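Local coordinates for N-acetylmuramoyl-L-alanine amidase (Mycolicibacterium smegmatis, PDB 7AGM), which probably cleaves the amide bond between N-acetylmuramic acid and L-alanine in peptidoglycan, as a zinc-dependent amidase of the Amidase_3 family, at residues T46-P51 and L194-E199. Residues are numbered along the deposited sequence; the frame is centred on the assembly and turned at random.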
loop_
_atom_site.group_PDB
_atom_site.type_symbol
_atom_site.label_atom_id
_atom_site.label_comp_id
_atom_site.label_asym_id
_atom_site.label_seq_id
_atom_site.Cartn_x
_atom_site.Cartn_y
_atom_site.Cartn_z
ATOM N N THR A 46 2.681 16.890 2.357
ATOM C CA THR A 46 2.438 17.654 3.570
ATOM C C THR A 46 2.194 19.118 3.201
ATOM O O THR A 46 2.447 19.549 2.072
ATOM C CB THR A 46 3.611 17.529 4.551
ATOM O OG1 THR A 46 4.777 18.174 4.014
ATOM C CG2 THR A 46 3.934 16.050 4.823
ATOM N N ASP A 47 1.679 19.884 4.165
ATOM C CA ASP A 47 1.425 21.299 3.916
ATOM C C ASP A 47 2.675 21.996 3.401
ATOM O O ASP A 47 2.604 22.851 2.511
ATOM C CB ASP A 47 0.947 21.984 5.198
ATOM C CG ASP A 47 -0.478 21.634 5.549
ATOM O OD1 ASP A 47 -1.247 21.276 4.633
ATOM O OD2 ASP A 47 -0.832 21.727 6.742
ATOM N N ASP A 48 3.833 21.632 3.937
ATOM C CA ASP A 48 5.080 22.273 3.563
ATOM C C ASP A 48 5.871 21.499 2.514
ATOM O O ASP A 48 7.051 21.797 2.299
ATOM C CB ASP A 48 5.908 22.593 4.804
ATOM C CG ASP A 48 6.102 21.399 5.699
ATOM O OD1 ASP A 48 6.626 21.579 6.816
ATOM O OD2 ASP A 48 5.746 20.274 5.290
ATOM N N GLY A 49 5.248 20.529 1.849
ATOM C CA GLY A 49 5.745 20.039 0.580
ATOM C C GLY A 49 6.548 18.758 0.590
ATOM O O GLY A 49 7.206 18.462 -0.416
ATOM N N TYR A 50 6.543 18.001 1.675
ATOM C CA TYR A 50 7.161 16.681 1.640
ATOM C C TYR A 50 6.220 15.749 0.884
ATOM O O TYR A 50 5.064 15.593 1.292
ATOM C CB TYR A 50 7.428 16.164 3.054
ATOM C CG TYR A 50 8.004 14.766 3.089
ATOM C CD1 TYR A 50 9.280 14.491 2.590
ATOM C CD2 TYR A 50 7.273 13.715 3.620
ATOM C CE1 TYR A 50 9.798 13.192 2.613
ATOM C CE2 TYR A 50 7.777 12.427 3.649
ATOM C CZ TYR A 50 9.037 12.169 3.151
ATOM O OH TYR A 50 9.513 10.876 3.197
ATOM N N PRO A 51 6.639 15.160 -0.238
ATOM C CA PRO A 51 5.682 14.465 -1.110
ATOM C C PRO A 51 5.417 13.019 -0.727
ATOM O O PRO A 51 6.291 12.285 -0.254
ATOM C CB PRO A 51 6.368 14.522 -2.480
ATOM C CG PRO A 51 7.830 14.538 -2.169
ATOM C CD PRO A 51 7.989 15.238 -0.833
ATOM N N LEU A 194 5.534 12.348 11.617
ATOM C CA LEU A 194 6.030 10.974 11.569
ATOM C C LEU A 194 6.575 10.636 10.189
ATOM O O LEU A 194 7.653 10.044 10.060
ATOM C CB LEU A 194 4.910 9.998 11.929
ATOM C CG LEU A 194 4.575 9.848 13.408
ATOM C CD1 LEU A 194 3.258 9.073 13.558
ATOM C CD2 LEU A 194 5.700 9.144 14.166
ATOM N N MET A 195 5.833 11.001 9.140
ATOM C CA MET A 195 6.208 10.634 7.779
ATOM C C MET A 195 7.507 11.291 7.341
ATOM O O MET A 195 8.256 10.711 6.547
ATOM C CB MET A 195 5.084 11.013 6.825
ATOM C CG MET A 195 3.889 10.108 6.983
ATOM S SD MET A 195 2.432 10.761 6.172
ATOM C CE MET A 195 1.325 9.381 6.416
ATOM N N LYS A 196 7.775 12.504 7.822
ATOM C CA LYS A 196 8.995 13.218 7.477
ATOM C C LYS A 196 10.228 12.687 8.196
ATOM O O LYS A 196 11.345 13.073 7.833
ATOM C CB LYS A 196 8.837 14.690 7.841
ATOM C CG LYS A 196 7.845 15.462 7.011
ATOM C CD LYS A 196 7.704 16.835 7.637
ATOM C CE LYS A 196 6.823 17.750 6.859
ATOM N NZ LYS A 196 6.859 19.095 7.502
ATOM N N SER A 197 10.061 11.829 9.203
ATOM C CA SER A 197 11.208 11.380 9.975
ATOM C C SER A 197 11.597 9.957 9.601
ATOM O O SER A 197 10.730 9.095 9.384
ATOM C CB SER A 197 10.912 11.433 11.474
ATOM O OG SER A 197 9.894 10.521 11.827
ATOM N N PRO A 198 12.907 9.703 9.500
ATOM C CA PRO A 198 13.356 8.324 9.239
ATOM C C PRO A 198 12.823 7.334 10.261
ATOM O O PRO A 198 12.426 6.222 9.893
ATOM C CB PRO A 198 14.888 8.431 9.278
ATOM C CG PRO A 198 15.174 9.862 8.981
ATOM C CD PRO A 198 14.025 10.664 9.519
ATOM N N GLU A 199 12.780 7.722 11.540
ATOM C CA GLU A 199 12.293 6.816 12.573
ATOM C C GLU A 199 10.794 6.593 12.447
ATOM O O GLU A 199 10.305 5.489 12.699
ATOM C CB GLU A 199 12.651 7.339 13.966
ATOM C CG GLU A 199 14.142 7.310 14.264
ATOM C CD GLU A 199 14.878 8.512 13.698
ATOM O OE1 GLU A 199 14.221 9.539 13.413
ATOM O OE2 GLU A 199 16.113 8.427 13.534
#
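K196, on helix 189-196, reaches D48 in a type I beta turn spanning T46 to G49, a worked example of how a zinc amidase of the Amidase_3 family ties a loop beside its metal site to a helix far along the chain. The salt bridge is bidentate: K196 NZ lies 2.6 Å from D48 OD1 and 2.7 Å from D48 OD2, each oxygen offering its syn lone pair. An extended lysine chain beyond CG spans the gap, and the ammonium would be expected to stabilise the ionised carboxylate.

Apolar packing runs alongside. Y50 swings its ring away from its own backbone N (chi1 177°) and lays it against the lysine stem, where K196 CG is 3.9 Å from Y50 CD2 and K196 CA sits over one face, offset toward the rim. Y50 CE2 also lies 4.4 Å from M195 CB. A separate van der Waals approach brings Y50 CE2 to 3.4 Å from M195 O, a carbonyl that accepts a hydrogen bond from R201 of helix 198-219. The M195 side chain lies about 7 Å from that of the zinc ligand E52.

Within the loop, Y50 N holds the T46 hydroxyl (N to OG1 2.9 Å), which in turn holds the carboxylate: T46 OG1 donates to D48 OD2 at 2.6 Å, meeting that oxygen nearly along its C-O axis.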